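Side-chain contacts in triosephosphate isomerase (Toxoplasma gondii, PDB 5UPR), which probably interconverts D-glyceraldehyde 3-phosphate and dihydroxyacetone phosphate, a step shared by glycolysis and gluconeogenesis, working as a homodimer: residues A[85-90]-A[124-129]; A[103-108]-A[113-118]. All blocks are in the same frame, centred on the assembly; numbering follows the deposited sequence.

Contact 1 (A[85-90]-A[124-129]); sequences LSPKMI and VRAALN. With SO4 (sulfate ion), chain F.
The ring of Pro-87 meets the 124-129 helix through two of its carbons. Pro-87 CB lies nearest Ala-127, 3.6 Å from Ala-127 CA. CG is turned more to the preceding residue, where Pro-87 CG is 3.6 Å from Ala-126 O and 3.9 Å from Ala-126 CB. All of this is apolar or van der Waals packing, and with only methyl side chains on Ala-126 and Ala-127, the CA atoms of Pro-87 and Ala-127 come within 5.0 Å. Pro-87 begins helix 87-92 directly after the N-cap Ser-86, whose OG accepts from the backbone N of Met-89, a selenomethionine, at 3.3 Å. Both helices belong to the outer layer of the TIM barrel, and Ala-127 also packs inward on Val-98 and Val-134 of two barrel strands. Away from the proline, Arg-125 has CG anti to its backbone N (chi1 175°) and bends at chi2, which carries its guanidinium alongside Asn-129. Arg-125 NE donates to Asn-129 OD1 at 2.9 Å, with OD1 near the guanidinium plane. At another part of that edge a sulfate ion, probably carried over from the crystallisation solution, accepts from Arg-125 NH1 through O1 at 2.7 Å and from NH2 through O2 at 3.1 Å.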
loop_
_atom_site.group_PDB
_atom_site.type_symbol
_atom_site.label_atom_id
_atom_site.label_comp_id
_atom_site.label_asym_id
_atom_site.label_seq_id
_atom_site.Cartn_x
_atom_site.Cartn_y
_atom_site.Cartn_z
ATOM N N LEU A 85 2.105 -4.295 2.646
ATOM C CA LEU A 85 3.109 -4.127 3.668
ATOM C C LEU A 85 2.483 -4.620 5.001
ATOM O O LEU A 85 1.564 -3.992 5.586
ATOM C CB LEU A 85 3.473 -2.628 3.801
ATOM C CG LEU A 85 3.881 -1.974 2.466
ATOM C CD1 LEU A 85 4.320 -0.505 2.737
ATOM C CD2 LEU A 85 5.086 -2.645 1.740
ATOM N N SER A 86 3.025 -5.719 5.515
ATOM C CA SER A 86 2.581 -6.274 6.795
ATOM C C SER A 86 3.135 -5.483 7.991
ATOM O O SER A 86 4.192 -4.805 7.910
ATOM C CB SER A 86 2.996 -7.730 6.904
ATOM O OG SER A 86 4.406 -7.862 6.916
ATOM N N PRO A 87 2.428 -5.576 9.151
ATOM C CA PRO A 87 2.949 -4.855 10.305
ATOM C C PRO A 87 4.308 -5.389 10.743
ATOM O O PRO A 87 5.131 -4.627 11.271
ATOM C CB PRO A 87 1.873 -5.078 11.364
ATOM C CG PRO A 87 1.013 -6.226 10.852
ATOM C CD PRO A 87 1.059 -6.104 9.358
ATOM N N LYS A 88 4.557 -6.661 10.541
ATOM C CA LYS A 88 5.865 -7.236 10.932
ATOM C C LYS A 88 6.947 -6.599 10.078
ATOM O O LYS A 88 8.001 -6.236 10.603
ATOM C CB LYS A 88 5.822 -8.742 10.755
ATOM C CG LYS A 88 7.081 -9.481 11.174
ATOM C CD LYS A 88 6.814 -10.987 11.040
ATOM C CE LYS A 88 8.044 -11.791 11.019
ATOM N NZ LYS A 88 8.470 -12.085 12.371
HETATM N N MSE A 89 6.706 -6.452 8.768
HETATM C CA MSE A 89 7.684 -5.798 7.876
HETATM C C MSE A 89 7.957 -4.371 8.303
HETATM O O MSE A 89 9.130 -3.900 8.326
HETATM C CB MSE A 89 7.120 -5.836 6.437
HETATM C CG MSE A 89 8.083 -5.206 5.467
HETATM SE SE MSE A 89 7.326 -5.088 3.687
HETATM C CE MSE A 89 7.569 -6.959 3.150
ATOM N N ILE A 90 6.853 -3.655 8.599
ATOM C CA ILE A 90 6.921 -2.232 8.933
ATOM C C ILE A 90 7.754 -2.096 10.229
ATOM O O ILE A 90 8.678 -1.319 10.309
ATOM C CB ILE A 90 5.494 -1.635 9.046
ATOM C CG1 ILE A 90 4.869 -1.525 7.634
ATOM C CG2 ILE A 90 5.503 -0.252 9.676
ATOM C CD1 ILE A 90 3.357 -1.361 7.661
ATOM N N VAL A 124 -5.756 -3.432 13.053
ATOM C CA VAL A 124 -5.295 -2.861 14.336
ATOM C C VAL A 124 -4.664 -3.972 15.204
ATOM O O VAL A 124 -3.543 -3.819 15.725
ATOM C CB VAL A 124 -6.394 -2.114 15.114
ATOM C CG1 VAL A 124 -5.871 -1.656 16.480
ATOM C CG2 VAL A 124 -6.911 -0.895 14.346
ATOM N N ARG A 125 -5.390 -5.070 15.354
ATOM C CA ARG A 125 -4.906 -6.197 16.149
ATOM C C ARG A 125 -3.544 -6.715 15.645
ATOM O O ARG A 125 -2.651 -7.007 16.442
ATOM C CB ARG A 125 -5.902 -7.364 16.103
ATOM C CG ARG A 125 -5.482 -8.637 16.792
ATOM C CD ARG A 125 -5.161 -8.320 18.265
ATOM N NE ARG A 125 -4.633 -9.449 19.059
ATOM C CZ ARG A 125 -5.311 -10.292 19.827
ATOM N NH1 ARG A 125 -6.624 -10.163 20.050
ATOM N NH2 ARG A 125 -4.672 -11.317 20.341
ATOM N N ALA A 126 -3.424 -6.875 14.329
ATOM C CA ALA A 126 -2.199 -7.366 13.722
ATOM C C ALA A 126 -1.024 -6.423 13.987
ATOM O O ALA A 126 0.096 -6.857 14.324
ATOM C CB ALA A 126 -2.396 -7.552 12.246
ATOM N N ALA A 127 -1.301 -5.115 13.868
ATOM C CA ALA A 127 -0.292 -4.081 14.097
ATOM C C ALA A 127 0.202 -4.095 15.546
ATOM O O ALA A 127 1.420 -4.085 15.832
ATOM C CB ALA A 127 -0.856 -2.733 13.718
ATOM N N LEU A 128 -0.763 -4.102 16.477
ATOM C CA LEU A 128 -0.403 -4.134 17.908
ATOM C C LEU A 128 0.318 -5.404 18.289
ATOM O O LEU A 128 1.288 -5.356 19.066
ATOM C CB LEU A 128 -1.667 -3.954 18.752
ATOM C CG LEU A 128 -2.459 -2.670 18.659
ATOM C CD1 LEU A 128 -3.753 -2.812 19.474
ATOM C CD2 LEU A 128 -1.571 -1.488 19.075
ATOM N N ASN A 129 -0.126 -6.552 17.767
ATOM C CA ASN A 129 0.597 -7.833 17.974
ATOM C C ASN A 129 2.063 -7.733 17.564
ATOM O O ASN A 129 2.860 -8.392 18.138
ATOM C CB ASN A 129 0.020 -9.000 17.183
ATOM C CG ASN A 129 -1.319 -9.521 17.715
ATOM O OD1 ASN A 129 -1.778 -9.194 18.841
ATOM N ND2 ASN A 129 -1.956 -10.376 16.880
HETATM S S SO4 F . -7.800 -12.785 21.889
HETATM O O1 SO4 F . -7.324 -11.461 22.354
HETATM O O2 SO4 F . -6.635 -13.534 21.371
HETATM O O3 SO4 F . -8.337 -13.479 23.084
HETATM O O4 SO4 F . -8.870 -12.658 20.865
#

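Contact 2 (A[103-108]-A[113-118]); sequences SERRAG and PGESNQ
Arg-105 and Glu-115 meet along the length of the arginine side chain. Arg-105 CB already lies 3.5 Å from Glu-115 OE2, and CD stays near the same oxygen. The bend at chi3 turns the chain back so that Arg-105 NE donates to Glu-115 OE2 at 2.8 Å in a salt bridge; NE also pairs with Asp-71, and OE2 with Lys-123. The oxygen is approached on its syn side, 24° out of the carboxylate plane, and the two flat groups are inclined by 50°. Further out, NH2 donates to a water that in turn donates to Glu-115 OE2; NH1 forms a salt bridge with Glu-84 of the second subunit. Between the backbones, Glu-115 N donates to Arg-105 O at 3.0 Å, nearly straight at 167°. A second water joins that carbonyl to Glu-115 OE2. Gly-114 CA comes within 3.5 Å of Gly-108 CA. Arg-106 takes a different course, its NE donating to Gly-101 O and its NH1 reaching Glu-115 O through a water. The pair thus ties short helix 103-107, which follows barrel strand 97-100, to the start of helix 117-129, with helix 150-164 packing on Arg-106 and Asn-117.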
loop_
_atom_site.group_PDB
_atom_site.type_symbol
_atom_site.label_atom_id
_atom_site.label_comp_id
_atom_site.label_asym_id
_atom_site.label_seq_id
_atom_site.Cartn_x
_atom_site.Cartn_y
_atom_site.Cartn_z
ATOM N N SER A 103 -10.815 7.466 6.785
ATOM C CA SER A 103 -12.099 7.428 6.036
ATOM C C SER A 103 -11.922 7.224 4.533
ATOM O O SER A 103 -12.786 6.613 3.876
ATOM C CB SER A 103 -13.001 8.670 6.256
ATOM O OG SER A 103 -12.220 9.764 5.972
ATOM N N GLU A 104 -10.819 7.701 3.991
ATOM C CA GLU A 104 -10.560 7.461 2.548
ATOM C C GLU A 104 -10.412 5.941 2.259
ATOM O O GLU A 104 -10.951 5.473 1.250
ATOM C CB GLU A 104 -9.381 8.305 2.033
ATOM C CG GLU A 104 -9.653 9.799 2.104
ATOM C CD GLU A 104 -8.430 10.674 2.259
ATOM O OE1 GLU A 104 -7.285 10.156 2.143
ATOM O OE2 GLU A 104 -8.646 11.944 2.439
ATOM N N ARG A 105 -9.800 5.189 3.167
ATOM C CA ARG A 105 -9.616 3.737 3.001
ATOM C C ARG A 105 -10.888 2.987 3.410
ATOM O O ARG A 105 -11.144 1.936 2.841
ATOM C CB ARG A 105 -8.418 3.211 3.796
ATOM C CG ARG A 105 -7.076 3.880 3.415
ATOM C CD ARG A 105 -5.902 3.003 3.749
ATOM N NE ARG A 105 -5.942 1.721 2.998
ATOM C CZ ARG A 105 -5.653 1.560 1.695
ATOM N NH1 ARG A 105 -5.177 2.571 0.954
ATOM N NH2 ARG A 105 -5.716 0.357 1.162
ATOM N N ARG A 106 -11.677 3.507 4.375
ATOM C CA ARG A 106 -12.971 2.907 4.690
ATOM C C ARG A 106 -13.919 3.039 3.487
ATOM O O ARG A 106 -14.685 2.095 3.209
ATOM C CB ARG A 106 -13.652 3.485 5.947
ATOM C CG ARG A 106 -12.901 3.175 7.245
ATOM C CD ARG A 106 -13.452 3.996 8.445
ATOM N NE ARG A 106 -12.815 3.745 9.708
ATOM C CZ ARG A 106 -13.178 2.828 10.648
ATOM N NH1 ARG A 106 -14.134 1.962 10.449
ATOM N NH2 ARG A 106 -12.533 2.784 11.794
ATOM N N ALA A 107 -13.836 4.128 2.734
ATOM C CA ALA A 107 -14.731 4.315 1.590
ATOM C C ALA A 107 -14.290 3.499 0.373
ATOM O O ALA A 107 -15.110 3.077 -0.430
ATOM C CB ALA A 107 -14.846 5.793 1.181
ATOM N N GLY A 108 -12.995 3.317 0.213
ATOM C CA GLY A 108 -12.452 2.557 -0.893
ATOM C C GLY A 108 -12.219 3.453 -2.115
ATOM O O GLY A 108 -12.594 4.587 -2.134
ATOM N N PRO A 113 -14.495 -2.101 -3.086
ATOM C CA PRO A 113 -14.994 -1.822 -1.750
ATOM C C PRO A 113 -13.878 -1.454 -0.779
ATOM O O PRO A 113 -12.765 -1.902 -0.917
ATOM C CB PRO A 113 -15.676 -3.143 -1.338
ATOM C CG PRO A 113 -16.100 -3.753 -2.627
ATOM C CD PRO A 113 -15.009 -3.363 -3.616
ATOM N N GLY A 114 -14.186 -0.581 0.166
ATOM C CA GLY A 114 -13.257 -0.177 1.203
ATOM C C GLY A 114 -13.245 -1.145 2.387
ATOM O O GLY A 114 -13.811 -2.233 2.322
ATOM N N GLU A 115 -12.542 -0.698 3.425
ATOM C CA GLU A 115 -12.320 -1.481 4.655
ATOM C C GLU A 115 -13.492 -1.292 5.601
ATOM O O GLU A 115 -13.750 -0.176 6.052
ATOM C CB GLU A 115 -11.033 -0.947 5.335
ATOM C CG GLU A 115 -9.802 -1.063 4.476
ATOM C CD GLU A 115 -8.561 -0.343 4.982
ATOM O OE1 GLU A 115 -8.482 0.142 6.165
ATOM O OE2 GLU A 115 -7.681 -0.191 4.077
ATOM N N SER A 116 -14.167 -2.384 5.945
ATOM C CA SER A 116 -15.218 -2.371 6.949
ATOM C C SER A 116 -14.679 -2.139 8.352
ATOM O O SER A 116 -13.432 -2.199 8.589
ATOM C CB SER A 116 -15.925 -3.722 6.943
ATOM O OG SER A 116 -15.057 -4.745 7.443
ATOM N N ASN A 117 -15.596 -1.901 9.308
ATOM C CA ASN A 117 -15.210 -1.806 10.711
ATOM C C ASN A 117 -14.404 -3.020 11.099
ATOM O O ASN A 117 -13.424 -2.879 11.817
ATOM C CB ASN A 117 -16.452 -1.751 11.610
ATOM C CG ASN A 117 -17.174 -0.412 11.515
ATOM O OD1 ASN A 117 -16.660 0.556 10.936
ATOM N ND2 ASN A 117 -18.397 -0.375 12.082
ATOM N N GLN A 118 -14.836 -4.197 10.644
ATOM C CA GLN A 118 -14.178 -5.469 10.993
ATOM C C GLN A 118 -12.756 -5.607 10.403
ATOM O O GLN A 118 -11.840 -6.057 11.061
ATOM C CB GLN A 118 -15.067 -6.678 10.558
ATOM C CG GLN A 118 -16.373 -6.768 11.423
ATOM C CD GLN A 118 -17.403 -5.606 11.235
ATOM O OE1 GLN A 118 -17.600 -5.035 10.099
ATOM N NE2 GLN A 118 -18.098 -5.238 12.375
HETATM O O HOH W 1 -6.512 -2.527 2.225
HETATM O O HOH W 2 -9.081 0.595 1.453
HETATM O O HOH W 3 -15.308 1.210 7.807
HETATM O O HOH W 4 -13.545 0.349 13.088
#

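How the contacts relate
The two contacts have centres 18 Å apart and do not touch, their nearest atoms being about 7 Å from each other, yet helix 117-129 serves both. Contact 2 uses the approach to that helix and its first turn, contact 1 its last residues. Along the chain the order is 85-90, 103-108, 113-118, 124-129, so contact 2 falls wholly between the two halves of contact 1. Strand 97-100 and helix 103-107 lie between helices 87-92 and 117-129 in sequence, all within the TIM barrel. Contact 2 thus lies at the start of one outer helix and contact 1 near its end, and both also border the second subunit, placing this part of the barrel beside the dimer interface.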